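Local coordinates for protein L-ribulose 3-epimerase (Methylomonas sp. DH-1, PDB 7CJ4) that catalyses the manganese-dependent epimerization of ketoses at C3, most actively L-ribulose, and also interconverts D-allulose and D-fructose, at residues D150-N155 with F181-T186; S215-L220 with E246-E251. All blocks are in the same frame, centred on the assembly; numbering follows the deposited sequence.

Interaction 1: D150-N155 with F181-T186; sequences DLEVVN and FLHLDT. With MN (manganese (II) ion), chain C.
Glu152 and Asp185 meet at the manganese ion, each giving one carboxylate oxygen: Glu152 OE2 and Asp185 OD2 both lie 2.1 Å from the metal. Their carboxylates are nearly coplanar, and the cation they share probably offsets the repulsion of two oxygens 2.9 Å apart, Glu152 OE2 and Asp185 OD2. Asp185 OD1 accepts the backbone N of Tyr187, as the N-cap of the helix that follows, leaving OD2 to the metal. Glu152 is extended, with CG anti to the backbone N (chi1 -177°), a course that carries its carboxylate past the His183 ring. CG sits above the ring centre and CB also packs on that face, 3.7 Å from the centroid in a CH-pi contact, while the carboxylate lies almost parallel to the ring. His183 ND1 is hydrogen-bonded to Gly110 N, which helps fix the ring's rotation. Replacing His183 by alanine would probably leave Gly110 N without its acceptor and the Glu152 chain without the ring it lies on. The two strands pair in parallel through Leu151 N to Phe181 O, His183 N to Leu151 O and Val153 N to His183 O. On the side of Leu182, Val153 CG2 presses tightly on Leu182 CD1 at 3.4 Å. These adjacent strands belong to a beta-alpha-beta unit of the TIM barrel, with the metal site at their C-terminal ends.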
loop_
_atom_site.group_PDB
_atom_site.type_symbol
_atom_site.label_atom_id
_atom_site.label_comp_id
_atom_site.label_asym_id
_atom_site.label_seq_id
_atom_site.Cartn_x
_atom_site.Cartn_y
_atom_site.Cartn_z
ATOM N N ASP A 150 4.814 -13.665 -16.991
ATOM C CA ASP A 150 5.337 -12.355 -16.540
ATOM C C ASP A 150 5.020 -12.231 -15.048
ATOM O O ASP A 150 3.822 -12.220 -14.702
ATOM C CB ASP A 150 4.727 -11.236 -17.381
ATOM C CG ASP A 150 4.598 -11.617 -18.844
ATOM O OD1 ASP A 150 5.582 -11.442 -19.587
ATOM O OD2 ASP A 150 3.522 -12.121 -19.218
ATOM N N LEU A 151 6.049 -12.201 -14.200
ATOM C CA LEU A 151 5.884 -12.103 -12.728
ATOM C C LEU A 151 5.632 -10.635 -12.373
ATOM O O LEU A 151 6.525 -9.810 -12.604
ATOM C CB LEU A 151 7.135 -12.635 -12.021
ATOM C CG LEU A 151 7.733 -13.928 -12.574
ATOM C CD1 LEU A 151 8.432 -14.708 -11.478
ATOM C CD2 LEU A 151 6.691 -14.802 -13.229
ATOM N N GLU A 152 4.447 -10.324 -11.850
ATOM C CA GLU A 152 4.054 -8.938 -11.497
ATOM C C GLU A 152 4.675 -8.554 -10.150
ATOM O O GLU A 152 4.326 -9.172 -9.114
ATOM C CB GLU A 152 2.532 -8.805 -11.472
ATOM C CG GLU A 152 2.059 -7.389 -11.182
ATOM C CD GLU A 152 0.563 -7.176 -11.343
ATOM O OE1 GLU A 152 -0.183 -8.174 -11.305
ATOM O OE2 GLU A 152 0.144 -6.015 -11.505
ATOM N N VAL A 153 5.563 -7.558 -10.157
ATOM C CA VAL A 153 6.111 -6.960 -8.906
ATOM C C VAL A 153 4.985 -6.137 -8.275
ATOM O O VAL A 153 4.489 -5.224 -8.966
ATOM C CB VAL A 153 7.369 -6.119 -9.184
ATOM C CG1 VAL A 153 7.776 -5.287 -7.980
ATOM C CG2 VAL A 153 8.518 -7.004 -9.636
ATOM N N VAL A 154 4.568 -6.487 -7.048
ATOM C CA VAL A 154 3.478 -5.780 -6.308
ATOM C C VAL A 154 4.016 -5.241 -4.976
ATOM O O VAL A 154 5.117 -5.650 -4.561
ATOM C CB VAL A 154 2.241 -6.676 -6.106
ATOM C CG1 VAL A 154 1.634 -7.073 -7.443
ATOM C CG2 VAL A 154 2.536 -7.906 -5.261
ATOM N N ASN A 155 3.258 -4.342 -4.338
ATOM C CA ASN A 155 3.691 -3.627 -3.109
ATOM C C ASN A 155 3.706 -4.602 -1.928
ATOM O O ASN A 155 3.223 -5.731 -2.084
ATOM C CB ASN A 155 2.802 -2.426 -2.785
ATOM C CG ASN A 155 1.404 -2.829 -2.386
ATOM O OD1 ASN A 155 1.201 -3.424 -1.320
ATOM N ND2 ASN A 155 0.450 -2.515 -3.246
ATOM N N PHE A 181 9.354 -13.390 -17.730
ATOM C CA PHE A 181 9.588 -11.928 -17.840
ATOM C C PHE A 181 9.149 -11.211 -16.564
ATOM O O PHE A 181 8.430 -11.795 -15.734
ATOM C CB PHE A 181 8.825 -11.321 -19.019
ATOM C CG PHE A 181 9.223 -11.882 -20.358
ATOM C CD1 PHE A 181 8.667 -13.064 -20.814
ATOM C CD2 PHE A 181 10.158 -11.233 -21.152
ATOM C CE1 PHE A 181 9.035 -13.589 -22.041
ATOM C CE2 PHE A 181 10.527 -11.762 -22.378
ATOM C CZ PHE A 181 9.963 -12.937 -22.820
ATOM N N LEU A 182 9.580 -9.955 -16.450
ATOM C CA LEU A 182 9.136 -9.009 -15.402
ATOM C C LEU A 182 7.811 -8.387 -15.840
ATOM O O LEU A 182 7.652 -8.125 -17.044
ATOM C CB LEU A 182 10.202 -7.931 -15.210
ATOM C CG LEU A 182 9.860 -6.858 -14.181
ATOM C CD1 LEU A 182 9.786 -7.454 -12.786
ATOM C CD2 LEU A 182 10.881 -5.732 -14.227
ATOM N N HIS A 183 6.899 -8.205 -14.886
ATOM C CA HIS A 183 5.589 -7.530 -15.061
ATOM C C HIS A 183 5.534 -6.353 -14.084
ATOM O O HIS A 183 5.609 -6.594 -12.868
ATOM C CB HIS A 183 4.450 -8.545 -14.881
ATOM C CG HIS A 183 3.090 -7.937 -14.908
ATOM N ND1 HIS A 183 1.951 -8.680 -14.709
ATOM C CD2 HIS A 183 2.686 -6.663 -15.091
ATOM C CE1 HIS A 183 0.898 -7.899 -14.792
ATOM N NE2 HIS A 183 1.321 -6.655 -15.028
ATOM N N LEU A 184 5.484 -5.126 -14.607
ATOM C CA LEU A 184 5.492 -3.877 -13.798
ATOM C C LEU A 184 4.094 -3.251 -13.819
ATOM O O LEU A 184 3.412 -3.331 -14.861
ATOM C CB LEU A 184 6.534 -2.898 -14.349
ATOM C CG LEU A 184 7.995 -3.212 -14.034
ATOM C CD1 LEU A 184 8.907 -2.120 -14.586
ATOM C CD2 LEU A 184 8.212 -3.380 -12.538
ATOM N N ASP A 185 3.705 -2.643 -12.701
ATOM C CA ASP A 185 2.369 -2.039 -12.487
ATOM C C ASP A 185 2.575 -0.674 -11.827
ATOM O O ASP A 185 3.136 -0.634 -10.721
ATOM C CB ASP A 185 1.498 -2.980 -11.651
ATOM C CG ASP A 185 0.086 -2.466 -11.450
ATOM O OD1 ASP A 185 -0.079 -1.231 -11.444
ATOM O OD2 ASP A 185 -0.836 -3.312 -11.291
ATOM N N THR A 186 2.166 0.404 -12.492
ATOM C CA THR A 186 2.440 1.789 -12.032
ATOM C C THR A 186 1.889 1.965 -10.609
ATOM O O THR A 186 2.545 2.671 -9.817
ATOM C CB THR A 186 1.897 2.820 -13.028
ATOM O OG1 THR A 186 0.497 2.586 -13.172
ATOM C CG2 THR A 186 2.596 2.755 -14.369
HETATM MN MN MN C . -1.757 -5.164 -11.676
HETATM O O HOH W 1 5.230 -3.294 -10.441
HETATM O O HOH W 2 -2.415 -5.981 -9.752
#

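Interaction 2: S215-L220 with E246-E251; sequences SHRGYL and ESFSSE. With MN (manganese (II) ion), chain C.
Arg217 and Glu246 lie side by side next to the manganese ion, on two loops at the C-terminal ends of the TIM-barrel strands 207-212 and 242-245, where both residues bind D-allulose and D-fructose. Glu246, probably one of the two proton donor/acceptor residues, coordinates the metal through OE2 at 1.9 Å, and Asp185, Glu152 and His211 supply the other protein ligands. The guanidinium does not grip this carboxylate directly. Its plane stands 62° from that of the carboxylate, and the salt bridge from Arg217 NH2 to Glu246 OE1 is long, 3.7 Å, with the oxygen well out of the guanidinium plane, so the attraction is one of charge alone. Two waters at the guanidinium edge carry the link instead: NH2 donates to both, and water 2, itself a metal ligand, donates to Glu246 OE1, while water 3 lies 2.7 Å from Glu246 OE2. The positive charge probably helps to balance the acidic residues gathered at the metal.

Phe248 packs against the arginine head and probably helps to position it. Its CE2 lies over the centre of one guanidinium face, 3.9 Å from Arg217 CZ, with the two planes inclined at 54°, and its ring meets His12, another sugar-binding residue, edge-to-face. The arginine chain bends at chi3 (102°), turning its head toward the metal. Glu158 makes a long, weak ion pair with NH1.

Farther out, the loops join at one carbonyl. Arg217 O accepts Ser247 OG at 2.7 Å and, weakly, the amide of Phe248, so two donors from the 246-251 loop hold the turn that carries the arginine. Water 4 adds a bridge, donating to Gly218 O and Glu246 O. Within the turn, Gly218 N donates to His216 ND1, 3.0 Å away and close to the imidazole plane.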
loop_
_atom_site.group_PDB
_atom_site.type_symbol
_atom_site.label_atom_id
_atom_site.label_comp_id
_atom_site.label_asym_id
_atom_site.label_seq_id
_atom_site.Cartn_x
_atom_site.Cartn_y
_atom_site.Cartn_z
ATOM N N SER A 215 -2.554 5.968 -8.683
ATOM C CA SER A 215 -2.077 5.790 -7.285
ATOM C C SER A 215 -3.181 5.157 -6.423
ATOM O O SER A 215 -2.853 4.306 -5.575
ATOM C CB SER A 215 -1.595 7.103 -6.704
ATOM O OG SER A 215 -2.588 8.113 -6.824
ATOM N N HIS A 216 -4.437 5.560 -6.636
ATOM C CA HIS A 216 -5.625 5.116 -5.854
ATOM C C HIS A 216 -6.426 4.095 -6.669
ATOM O O HIS A 216 -7.461 3.624 -6.155
ATOM C CB HIS A 216 -6.470 6.326 -5.421
ATOM C CG HIS A 216 -6.786 7.290 -6.520
ATOM N ND1 HIS A 216 -7.155 6.876 -7.788
ATOM C CD2 HIS A 216 -6.820 8.642 -6.538
ATOM C CE1 HIS A 216 -7.406 7.932 -8.538
ATOM N NE2 HIS A 216 -7.213 9.028 -7.791
ATOM N N ARG A 217 -5.962 3.789 -7.888
ATOM C CA ARG A 217 -6.525 2.764 -8.816
ATOM C C ARG A 217 -7.866 3.236 -9.397
ATOM O O ARG A 217 -8.672 2.382 -9.814
ATOM C CB ARG A 217 -6.681 1.418 -8.103
ATOM C CG ARG A 217 -5.420 0.953 -7.389
ATOM C CD ARG A 217 -5.406 -0.543 -7.133
ATOM N NE ARG A 217 -4.570 -1.269 -8.084
ATOM C CZ ARG A 217 -4.220 -2.543 -7.950
ATOM N NH1 ARG A 217 -4.635 -3.244 -6.909
ATOM N NH2 ARG A 217 -3.445 -3.111 -8.852
ATOM N N GLY A 218 -8.090 4.548 -9.444
ATOM C CA GLY A 218 -9.285 5.149 -10.065
ATOM C C GLY A 218 -8.955 5.698 -11.439
ATOM O O GLY A 218 -8.123 5.083 -12.123
ATOM N N TYR A 219 -9.574 6.819 -11.813
ATOM C CA TYR A 219 -9.356 7.522 -13.103
ATOM C C TYR A 219 -7.867 7.841 -13.264
ATOM O O TYR A 219 -7.253 8.411 -12.341
ATOM C CB TYR A 219 -10.212 8.790 -13.185
ATOM C CG TYR A 219 -11.611 8.556 -13.692
ATOM C CD1 TYR A 219 -12.627 8.152 -12.842
ATOM C CD2 TYR A 219 -11.908 8.701 -15.034
ATOM C CE1 TYR A 219 -13.908 7.916 -13.308
ATOM C CE2 TYR A 219 -13.183 8.474 -15.515
ATOM C CZ TYR A 219 -14.188 8.077 -14.653
ATOM O OH TYR A 219 -15.444 7.848 -15.146
ATOM N N LEU A 220 -7.304 7.478 -14.415
ATOM C CA LEU A 220 -5.956 7.926 -14.844
ATOM C C LEU A 220 -5.946 9.458 -14.843
ATOM O O LEU A 220 -6.839 10.048 -15.478
ATOM C CB LEU A 220 -5.643 7.356 -16.233
ATOM C CG LEU A 220 -5.612 5.830 -16.325
ATOM C CD1 LEU A 220 -4.934 5.368 -17.605
ATOM C CD2 LEU A 220 -4.922 5.217 -15.113
ATOM N N GLU A 246 -5.880 -1.178 -15.476
ATOM C CA GLU A 246 -6.347 -1.918 -14.279
ATOM C C GLU A 246 -6.979 -0.883 -13.347
ATOM O O GLU A 246 -6.374 0.198 -13.162
ATOM C CB GLU A 246 -5.169 -2.667 -13.647
ATOM C CG GLU A 246 -5.563 -3.658 -12.565
ATOM C CD GLU A 246 -4.418 -4.452 -11.949
ATOM O OE1 GLU A 246 -4.674 -5.528 -11.396
ATOM O OE2 GLU A 246 -3.273 -3.994 -12.017
ATOM N N SER A 247 -8.177 -1.169 -12.842
ATOM C CA SER A 247 -8.940 -0.243 -11.974
ATOM C C SER A 247 -9.935 -1.038 -11.129
ATOM O O SER A 247 -10.466 -2.056 -11.619
ATOM C CB SER A 247 -9.628 0.823 -12.778
ATOM O OG SER A 247 -10.242 1.781 -11.925
ATOM N N PHE A 248 -10.165 -0.571 -9.905
ATOM C CA PHE A 248 -11.021 -1.239 -8.892
ATOM C C PHE A 248 -11.840 -0.179 -8.153
ATOM O O PHE A 248 -11.267 0.774 -7.573
ATOM C CB PHE A 248 -10.167 -2.074 -7.937
ATOM C CG PHE A 248 -9.415 -3.193 -8.608
ATOM C CD1 PHE A 248 -10.039 -4.395 -8.900
ATOM C CD2 PHE A 248 -8.084 -3.037 -8.969
ATOM C CE1 PHE A 248 -9.347 -5.419 -9.526
ATOM C CE2 PHE A 248 -7.395 -4.063 -9.596
ATOM C CZ PHE A 248 -8.025 -5.251 -9.876
ATOM N N SER A 249 -13.161 -0.342 -8.211
ATOM C CA SER A 249 -14.156 0.468 -7.469
ATOM C C SER A 249 -15.147 -0.498 -6.813
ATOM O O SER A 249 -15.357 -1.597 -7.379
ATOM C CB SER A 249 -14.833 1.459 -8.387
ATOM O OG SER A 249 -15.868 2.163 -7.715
ATOM N N SER A 250 -15.695 -0.127 -5.652
ATOM C CA SER A 250 -16.750 -0.895 -4.940
ATOM C C SER A 250 -17.962 -1.071 -5.866
ATOM O O SER A 250 -18.851 -1.889 -5.527
ATOM C CB SER A 250 -17.131 -0.234 -3.635
ATOM O OG SER A 250 -17.370 1.153 -3.811
ATOM N N GLU A 251 -17.974 -0.344 -6.994
ATOM C CA GLU A 251 -19.054 -0.377 -8.019
ATOM C C GLU A 251 -19.166 -1.788 -8.612
ATOM O O GLU A 251 -20.302 -2.304 -8.720
ATOM C CB GLU A 251 -18.796 0.663 -9.114
ATOM C CG GLU A 251 -19.906 1.694 -9.227
ATOM C CD GLU A 251 -21.129 1.213 -9.989
ATOM O OE1 GLU A 251 -20.969 0.355 -10.879
ATOM O OE2 GLU A 251 -22.236 1.696 -9.689
HETATM MN MN MN C . -1.757 -5.164 -11.676
HETATM O O HOH W 2 -2.415 -5.981 -9.752
HETATM O O HOH W 3 -3.057 -1.382 -11.520
HETATM O O HOH W 4 -6.505 3.093 -12.109
#

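From the N terminus, the chain first runs along strand 148-152 and returns through helix 165-175 to strand 180-185, where interaction 1 closes a beta-alpha-beta loop. Interaction 2 begins only afterwards: the loop following strand 207-212 is joined, across helix 227-236 and strand 242-245, to the loop following that last strand. The two contacts are therefore in series, neither nested nor crossed, and their centres lie about 18 Å apart. One ties neighbouring strands of the barrel wall, the other two loops at its C-terminal mouth. They converge at the shared manganese ion and water 2, where a salt bridge also links Asp185 OD2 to Arg217 NH2 at 3.6 Å.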